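Local atomic coordinates of type III secretion system effector protein ExoU (Pseudomonas fluorescens, PDB entry 4QMK), a protein that probably hydrolyses membrane phospholipids as a secreted patatin-like phospholipase toxin and binds phosphatidylinositol 4,5-bisphosphate at the host plasma membrane. Residues T226-E231 with T265-I270; Q242-G247 with V259-L264. All coordinates share one frame; numbering follows the deposited sequence. Where two conformers were deposited one is given.

Interaction 1 of 2, residues T226-E231 with T265-I270; sequences TFRDLE and TPDMDI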
ATOM      1  N   THR A 226     -10.620  -0.257  -8.956  1.00 39.54           N
ATOM      2  CA  THR A 226      -9.571   0.670  -8.584  1.00 38.66           C
ATOM      3  C   THR A 226      -8.916   1.182  -9.838  1.00 37.64           C
ATOM      4  O   THR A 226      -9.172   0.684 -10.932  1.00 42.11           O
ATOM      5  CB  THR A 226      -8.486   0.021  -7.739  1.00 40.45           C
ATOM      6  OG1 THR A 226      -7.957  -1.124  -8.431  1.00 41.79           O
ATOM      7  CG2 THR A 226      -9.036  -0.386  -6.387  1.00 41.72           C
ATOM      8  N   PHE A 227      -8.052   2.172  -9.674  1.00 32.80           N
ATOM      9  CA  PHE A 227      -7.307   2.736 -10.774  1.00 29.27           C
ATOM     10  C   PHE A 227      -6.391   1.696 -11.393  1.00 29.74           C
ATOM     11  O   PHE A 227      -6.214   1.687 -12.589  1.00 27.22           O
ATOM     12  CB  PHE A 227      -6.454   3.933 -10.297  1.00 29.86           C
ATOM     13  CG  PHE A 227      -7.265   5.132  -9.867  1.00 25.58           C
ATOM     14  CD1 PHE A 227      -7.666   6.050 -10.759  1.00 25.09           C
ATOM     15  CD2 PHE A 227      -7.608   5.307  -8.578  1.00 26.51           C
ATOM     16  CE1 PHE A 227      -8.426   7.143 -10.384  1.00 24.80           C
ATOM     17  CE2 PHE A 227      -8.372   6.411  -8.182  1.00 26.58           C
ATOM     18  CZ  PHE A 227      -8.763   7.325  -9.081  1.00 24.41           C
ATOM     19  N   ARG A 228      -5.828   0.812 -10.577  1.00 33.25           N
ATOM     20  CA  ARG A 228      -4.937  -0.220 -11.091  1.00 39.27           C
ATOM     21  C   ARG A 228      -5.697  -1.211 -11.934  1.00 42.90           C
ATOM     22  O   ARG A 228      -5.129  -1.754 -12.870  1.00 47.68           O
ATOM     23  CB  ARG A 228      -4.166  -0.999  -9.993  1.00 46.05           C
ATOM     24  CG  ARG A 228      -2.932  -1.736 -10.562  1.00 54.03           C
ATOM     25  CD  ARG A 228      -2.411  -2.906  -9.712  1.00 63.74           C
ATOM     26  NE  ARG A 228      -1.910  -2.528  -8.380  1.00 73.92           N
ATOM     27  CZ  ARG A 228      -0.731  -1.931  -8.139  1.00 75.64           C
ATOM     28  NH1 ARG A 228       0.079  -1.577  -9.137  1.00 78.50           N
ATOM     29  NH2 ARG A 228      -0.373  -1.647  -6.892  1.00 69.13           N
ATOM     30  N   ASP A 229      -6.946  -1.504 -11.577  1.00 42.57           N
ATOM     31  CA  ASP A 229      -7.730  -2.430 -12.361  1.00 43.70           C
ATOM     32  C   ASP A 229      -7.919  -1.870 -13.718  1.00 40.81           C
ATOM     33  O   ASP A 229      -7.798  -2.582 -14.712  1.00 42.59           O
ATOM     34  CB  ASP A 229      -9.121  -2.654 -11.759  1.00 50.17           C
ATOM     35  CG  ASP A 229      -9.086  -3.455 -10.506  1.00 57.55           C
ATOM     36  OD1 ASP A 229      -8.142  -4.273 -10.351  1.00 68.48           O
ATOM     37  OD2 ASP A 229      -9.987  -3.257  -9.656  1.00 61.28           O
ATOM     38  N   LEU A 230      -8.303  -0.600 -13.760  1.00 38.06           N
ATOM     39  CA  LEU A 230      -8.535   0.067 -15.021  1.00 37.87           C
ATOM     40  C   LEU A 230      -7.302   0.004 -15.919  1.00 36.76           C
ATOM     41  O   LEU A 230      -7.396  -0.438 -17.040  1.00 38.08           O
ATOM     42  CB  LEU A 230      -9.010   1.509 -14.785  1.00 38.94           C
ATOM     43  CG  LEU A 230     -10.475   1.669 -14.336  1.00 37.85           C
ATOM     44  CD1 LEU A 230     -10.859   3.133 -14.266  1.00 39.00           C
ATOM     45  CD2 LEU A 230     -11.420   0.989 -15.285  1.00 35.79           C
ATOM     46  N   GLU A 231      -6.143   0.380 -15.401  1.00 39.01           N
ATOM     47  CA  GLU A 231      -4.894   0.291 -16.166  1.00 47.18           C
ATOM     48  C   GLU A 231      -4.674  -1.112 -16.765  1.00 45.90           C
ATOM     49  O   GLU A 231      -4.405  -1.249 -17.951  1.00 47.61           O
ATOM     50  CB  GLU A 231      -3.709   0.644 -15.273  1.00 53.21           C
ATOM     51  CG  GLU A 231      -2.332   0.348 -15.854  1.00 64.08           C
ATOM     52  CD  GLU A 231      -1.281   0.269 -14.746  1.00 83.48           C
ATOM     53  OE1 GLU A 231      -1.252  -0.761 -14.023  1.00 91.81           O
ATOM     54  OE2 GLU A 231      -0.482   1.231 -14.594  1.00 88.64           O
ATOM     55  N   THR A 265      -2.083   6.278  -6.593  1.00 37.78           N
ATOM     56  CA  THR A 265      -3.130   5.667  -5.742  1.00 36.04           C
ATOM     57  C   THR A 265      -3.735   4.454  -6.458  1.00 36.59           C
ATOM     58  O   THR A 265      -4.949   4.349  -6.603  1.00 33.53           O
ATOM     59  CB  THR A 265      -4.250   6.684  -5.459  1.00 34.71           C
ATOM     60  OG1 THR A 265      -4.984   6.986  -6.674  1.00 31.96           O
ATOM     61  CG2 THR A 265      -3.663   7.946  -4.949  1.00 34.62           C
ATOM     62  N   PRO A 266      -2.872   3.501  -6.847  1.00 37.55           N
ATOM     63  CA  PRO A 266      -3.279   2.351  -7.599  1.00 35.80           C
ATOM     64  C   PRO A 266      -4.427   1.574  -6.991  1.00 38.92           C
ATOM     65  O   PRO A 266      -5.350   1.176  -7.719  1.00 39.53           O
ATOM     66  CB  PRO A 266      -2.026   1.487  -7.635  1.00 36.92           C
ATOM     67  CG  PRO A 266      -1.202   1.913  -6.473  1.00 38.17           C
ATOM     68  CD  PRO A 266      -1.475   3.380  -6.369  1.00 39.19           C
ATOM     69  N   ASP A 267      -4.384   1.337  -5.684  1.00 41.32           N
ATOM     70  CA  ASP A 267      -5.384   0.500  -5.048  1.00 42.70           C
ATOM     71  C   ASP A 267      -6.610   1.270  -4.535  1.00 42.19           C
ATOM     72  O   ASP A 267      -7.391   0.755  -3.753  1.00 47.37           O
ATOM     73  CB  ASP A 267      -4.737  -0.285  -3.916  1.00 45.31           C
ATOM     74  CG  ASP A 267      -3.576  -1.182  -4.398  1.00 53.78           C
ATOM     75  OD1 ASP A 267      -3.604  -1.700  -5.560  1.00 53.91           O
ATOM     76  OD2 ASP A 267      -2.634  -1.375  -3.580  1.00 53.98           O
ATOM     77  N   MET A 268      -6.795   2.494  -4.971  1.00 38.56           N
ATOM     78  CA  MET A 268      -7.927   3.240  -4.487  1.00 38.31           C
ATOM     79  C   MET A 268      -9.152   3.055  -5.330  1.00 35.49           C
ATOM     80  O   MET A 268      -9.060   2.998  -6.543  1.00 34.61           O
ATOM     81  CB  MET A 268      -7.641   4.726  -4.465  1.00 42.92           C
ATOM     82  CG  MET A 268      -8.666   5.418  -3.595  1.00 43.74           C
ATOM     83  SD  MET A 268      -8.462   7.130  -3.676  1.00 53.07           S
ATOM     84  CE  MET A 268      -9.478   7.667  -2.299  1.00 48.08           C
ATOM     85  N   ASP A 269     -10.298   3.027  -4.661  1.00 33.86           N
ATOM     86  CA  ASP A 269     -11.584   2.884  -5.270  1.00 33.65           C
ATOM     87  C   ASP A 269     -11.858   4.134  -6.040  1.00 31.75           C
ATOM     88  O   ASP A 269     -11.649   5.244  -5.523  1.00 29.56           O
ATOM     89  CB  ASP A 269     -12.634   2.722  -4.167  1.00 38.47           C
ATOM     90  CG  ASP A 269     -14.005   2.451  -4.711  1.00 43.57           C
ATOM     91  OD1 ASP A 269     -14.299   1.289  -5.045  1.00 52.20           O
ATOM     92  OD2 ASP A 269     -14.813   3.397  -4.795  1.00 48.71           O
ATOM     93  N   ILE A 270     -12.322   3.985  -7.275  1.00 31.36           N
ATOM     94  CA  ILE A 270     -12.548   5.157  -8.131  1.00 30.91           C
ATOM     95  C   ILE A 270     -13.735   5.988  -7.711  1.00 32.04           C
ATOM     96  O   ILE A 270     -13.742   7.210  -7.889  1.00 31.85           O
ATOM     97  CB  ILE A 270     -12.606   4.796  -9.620  1.00 31.08           C
ATOM     98  CG1 ILE A 270     -13.807   3.937  -9.967  1.00 32.11           C
ATOM     99  CG2 ILE A 270     -11.353   4.000 -10.007  1.00 36.68           C
ATOM    100  CD1 ILE A 270     -13.855   3.571 -11.446  1.00 30.92           C
TER
HETATM  101  O   HOH W   1      -5.934  -2.294  -6.849  1.00 45.15           O
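Phe227 lays one face of its ring under the CG2 methyl of Ile270, a CH-pi contact in which the methyl stands 4.0 Å from the ring centroid and only 2° off the ring normal. With CG anti to its carbonyl carbon, the ring reaches along the loop 265-270, where CE2 also meets CB of Met268. Farther along the helix, CD1 of Leu230 reaches CD1 of Ile270, the two side chains crossing at about a right angle; Leu243 of the neighbouring strand packs on Phe227, Leu230 and Ile270 alike. Here the first turn of helix 227-236 docks on the loop that leads from strand 254-260 into helix 270-278, within the patatin-like domain. Two backbone amides at the helix start are taken up by loop carbonyls. Arg228 N reaches Pro266 O at 2.9 Å, on a lone pair in the carbonyl plane, while Phe227 N makes a weak bond to Met268 O. Thr226 is the N-cap: its OG1 accepts weakly from Asp229 N, and Asp229 OD2 accepts from Thr226 N at 3.1 Å, completing a capping box. Arg218 supplies a salt bridge to the same Asp229 oxygen. Thr265 to Met268 form a type I beta turn, and at its exposed corner Arg228 folds over the proline. The arginine chain bends at chi3 (-64°), bringing one face of the guanidinium over Pro266 CB, with NH2 3.6 Å from that CB, while Asp267 OD1 sits at the guanidinium edge. That salt bridge is long, 3.4 Å from NE to OD1, and both its N-H bonds are weak; the guanidinium and carboxylate planes are 58° apart. A water 2.7 Å from Asp267 OD1 donates to it and also bonds Thr226 OG1, joining the acid to the helix cap.

Interaction 2 of 2, residues Q242-G247 with V259-L264; sequences QLNITG and VFNANL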
ATOM      1  N   GLN A 242      -7.707   4.047 -18.971  1.00 34.40           N
ATOM      2  CA  GLN A 242      -7.080   4.446 -17.710  1.00 35.91           C
ATOM      3  C   GLN A 242      -7.778   5.696 -17.248  1.00 31.51           C
ATOM      4  O   GLN A 242      -8.410   6.392 -18.060  1.00 29.44           O
ATOM      5  CB  GLN A 242      -5.615   4.719 -17.872  1.00 36.75           C
ATOM      6  CG  GLN A 242      -4.850   3.540 -18.397  1.00 38.58           C
ATOM      7  CD  GLN A 242      -3.442   3.915 -18.691  1.00 40.55           C
ATOM      8  OE1 GLN A 242      -2.793   4.607 -17.916  1.00 43.46           O
ATOM      9  NE2 GLN A 242      -2.975   3.516 -19.830  1.00 45.04           N
ATOM     10  N   LEU A 243      -7.661   5.998 -15.967  1.00 29.53           N
ATOM     11  CA  LEU A 243      -8.413   7.119 -15.414  1.00 27.27           C
ATOM     12  C   LEU A 243      -7.562   7.977 -14.525  1.00 25.93           C
ATOM     13  O   LEU A 243      -6.790   7.441 -13.725  1.00 24.59           O
ATOM     14  CB  LEU A 243      -9.590   6.585 -14.613  1.00 27.56           C
ATOM     15  CG  LEU A 243     -10.441   7.585 -13.806  1.00 29.28           C
ATOM     16  CD1 LEU A 243     -11.179   8.523 -14.738  1.00 31.29           C
ATOM     17  CD2 LEU A 243     -11.434   6.831 -12.962  1.00 28.41           C
ATOM     18  N   ASN A 244      -7.710   9.298 -14.683  1.00 24.34           N
ATOM     19  CA  ASN A 244      -7.173  10.287 -13.767  1.00 24.93           C
ATOM     20  C   ASN A 244      -8.307  11.077 -13.227  1.00 25.45           C
ATOM     21  O   ASN A 244      -9.052  11.689 -13.969  1.00 25.59           O
ATOM     22  CB  ASN A 244      -6.344  11.322 -14.489  1.00 31.05           C
ATOM     23  CG  ASN A 244      -5.030  10.832 -14.821  1.00 31.42           C
ATOM     24  OD1 ASN A 244      -4.178  10.756 -13.982  1.00 39.47           O
ATOM     25  ND2 ASN A 244      -4.855  10.454 -16.037  1.00 36.56           N
ATOM     26  N   ILE A 245      -8.385  11.159 -11.927  1.00 27.38           N
ATOM     27  CA  ILE A 245      -9.309  12.018 -11.298  1.00 27.22           C
ATOM     28  C   ILE A 245      -8.487  13.119 -10.610  1.00 31.44           C
ATOM     29  O   ILE A 245      -7.514  12.855  -9.894  1.00 33.78           O
ATOM     30  CB  ILE A 245     -10.164  11.245 -10.332  1.00 26.73           C
ATOM     31  CG1 ILE A 245     -11.052  10.367 -11.144  1.00 28.95           C
ATOM     32  CG2 ILE A 245     -10.992  12.201  -9.468  1.00 28.53           C
ATOM     33  CD1 ILE A 245     -12.185   9.735 -10.353  1.00 32.00           C
ATOM     34  N   THR A 246      -8.892  14.352 -10.831  1.00 36.11           N
ATOM     35  CA  THR A 246      -8.128  15.497 -10.382  1.00 43.77           C
ATOM     36  C   THR A 246      -8.965  16.546  -9.735  1.00 40.24           C
ATOM     37  O   THR A 246     -10.157  16.606  -9.938  1.00 45.18           O
ATOM     38  CB  THR A 246      -7.453  16.113 -11.610  1.00 48.20           C
ATOM     39  OG1 THR A 246      -6.556  15.132 -12.147  1.00 53.65           O
ATOM     40  CG2 THR A 246      -6.658  17.321 -11.251  1.00 55.33           C
ATOM     41  N   GLY A 247      -8.345  17.391  -8.948  1.00 38.92           N
ATOM     42  CA  GLY A 247      -9.065  18.520  -8.399  1.00 39.07           C
ATOM     43  C   GLY A 247      -8.244  19.442  -7.588  1.00 35.76           C
ATOM     44  O   GLY A 247      -7.128  19.117  -7.215  1.00 40.19           O
ATOM     45  N   VAL A 259      -4.518  14.588  -6.924  1.00 26.66           N
ATOM     46  CA  VAL A 259      -4.489  13.707  -8.122  1.00 25.32           C
ATOM     47  C   VAL A 259      -4.567  12.222  -7.768  1.00 23.64           C
ATOM     48  O   VAL A 259      -3.732  11.691  -7.031  1.00 24.26           O
ATOM     49  CB  VAL A 259      -3.183  13.941  -8.926  1.00 26.09           C
ATOM     50  CG1 VAL A 259      -3.111  13.034 -10.148  1.00 25.72           C
ATOM     51  CG2 VAL A 259      -3.053  15.409  -9.307  1.00 25.07           C
ATOM     52  N   PHE A 260      -5.590  11.574  -8.264  1.00 22.46           N
ATOM     53  CA  PHE A 260      -5.745  10.156  -8.087  1.00 23.12           C
ATOM     54  C   PHE A 260      -5.532   9.513  -9.448  1.00 22.73           C
ATOM     55  O   PHE A 260      -6.072   9.985 -10.426  1.00 25.60           O
ATOM     56  CB  PHE A 260      -7.154   9.849  -7.643  1.00 24.01           C
ATOM     57  CG  PHE A 260      -7.548  10.464  -6.326  1.00 22.83           C
ATOM     58  CD1 PHE A 260      -7.149   9.886  -5.136  1.00 25.74           C
ATOM     59  CD2 PHE A 260      -8.354  11.528  -6.289  1.00 22.13           C
ATOM     60  CE1 PHE A 260      -7.480  10.448  -3.923  1.00 26.32           C
ATOM     61  CE2 PHE A 260      -8.717  12.106  -5.087  1.00 24.45           C
ATOM     62  CZ  PHE A 260      -8.271  11.566  -3.903  1.00 25.95           C
ATOM     63  N   ASN A 261      -4.767   8.447  -9.507  1.00 23.00           N
ATOM     64  CA  ASN A 261      -4.538   7.673 -10.729  1.00 24.53           C
ATOM     65  C   ASN A 261      -3.738   6.380 -10.419  1.00 26.67           C
ATOM     66  O   ASN A 261      -3.398   6.111  -9.256  1.00 26.31           O
ATOM     67  CB  ASN A 261      -3.810   8.514 -11.766  1.00 26.35           C
ATOM     68  CG  ASN A 261      -2.397   8.962 -11.314  1.00 27.77           C
ATOM     69  OD1 ASN A 261      -1.743   8.344 -10.447  1.00 27.58           O
ATOM     70  ND2 ASN A 261      -1.946  10.050 -11.893  1.00 25.80           N
ATOM     71  N   ALA A 262      -3.405   5.598 -11.436  1.00 28.81           N
ATOM     72  CA  ALA A 262      -2.761   4.299 -11.181  1.00 31.69           C
ATOM     73  C   ALA A 262      -1.363   4.416 -10.598  1.00 36.98           C
ATOM     74  O   ALA A 262      -0.900   3.516  -9.891  1.00 40.22           O
ATOM     75  CB  ALA A 262      -2.734   3.456 -12.426  1.00 31.47           C
ATOM     76  N   ASN A 263      -0.696   5.523 -10.873  0.50 39.73           N
ATOM     77  CA  ASN A 263       0.654   5.706 -10.375  0.50 42.35           C
ATOM     78  C   ASN A 263       0.742   6.154  -8.899  0.50 41.85           C
ATOM     79  O   ASN A 263       1.551   5.614  -8.137  0.50 44.67           O
ATOM     80  CB  ASN A 263       1.425   6.618 -11.330  0.50 46.03           C
ATOM     81  CG  ASN A 263       1.744   5.926 -12.665  0.50 52.82           C
ATOM     82  OD1 ASN A 263       1.326   4.776 -12.916  0.50 55.14           O
ATOM     83  ND2 ASN A 263       2.475   6.623 -13.530  0.50 54.00           N
ATOM     84  N   LEU A 264      -0.110   7.080  -8.466  1.00 38.60           N
ATOM     85  CA  LEU A 264      -0.071   7.559  -7.071  1.00 36.56           C
ATOM     86  C   LEU A 264      -0.947   6.788  -6.096  1.00 37.51           C
ATOM     87  O   LEU A 264      -0.631   6.709  -4.894  1.00 38.66           O
ATOM     88  CB  LEU A 264      -0.528   9.016  -7.023  1.00 36.21           C
ATOM     89  CG  LEU A 264       0.357  10.116  -7.597  1.00 36.11           C
ATOM     90  CD1 LEU A 264      -0.479  11.275  -8.120  1.00 34.80           C
ATOM     91  CD2 LEU A 264       1.336  10.586  -6.532  1.00 36.49           C
TER
HETATM   92  O   HOH W   2      -4.776   5.979 -13.837  1.00 20.26           O
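The side-chain amides of Asn244 and Asn261 lie alongside each other with their planes 77° apart, and Asn261 ND2 donates to Asn244 OD1 at 3.1 Å. The acceptor lies almost exactly in the amide plane of Asn261, and the donor approaches nearly head-on to the Asn244 carbonyl, at a C=O...N angle of 171°. The Phe260 ring has Ile245 O obliquely beside it, and its CD2 lies 4.2 Å from CG2 of Ile245. These two side chains share one face of the sheet, against helix 270-278, where Ile245 touches Ala274 and Phe260 touches Ala273; Thr246 and Val259 point to the other face. The segments belong to the antiparallel hairpin of strands 242-251 and 254-260, at the edge of the mixed sheet of the patatin-like phospholipase domain, with 254-260 outermost within the chain. Within these segments Ile245 and Phe260 form the hydrogen-bonded pair: Phe260 N meets Ile245 O at 2.8 Å almost straight, and Ile245 N meets Phe260 O at 3.0 Å with the donor tilted from the carbonyl plane. Thr246 and Val259 follow as a non-hydrogen-bonded pair. Beyond Phe260 the segment 259-264 turns away, and a water replaces direct backbone pairing, donating to Leu243 O and accepting from Ala262 N, which lies 2.8 Å from the water. Asn261 starts this turn. Its CG sits between the backbone N and the carbonyl carbon (chi1 63°), which lets OD1 fold back onto the following residues as an Asx motif, accepting from Leu264 N at 2.9 Å and weakly from Asn263 N. Both ends of the Asn261 amide are therefore engaged: the oxygen holds the turn and the nitrogen grips the neighbouring strand, so the group's rotation is fixed, and side chain and water together tie the strand exit to its partner.

From the N terminus, helix 227-236 comes first and leads into strand 242-251, which turns back through strand 254-260 into the loop before helix 270-278. Interaction 2 closes the short hairpin loop between 242-247 and 259-264. Interaction 1 closes the wider loop from 226-231 to 265-270, so the hairpin contact is enclosed by it and the two do not cross. Their centres lie 8 Å apart and they meet directly: Phe227 CZ packs 3.3 Å from Phe260 CB, and Met268 SD lies 3.4 Å from Phe260 CD1. Together they tie the edge hairpin of the mixed sheet to the starts of two helices.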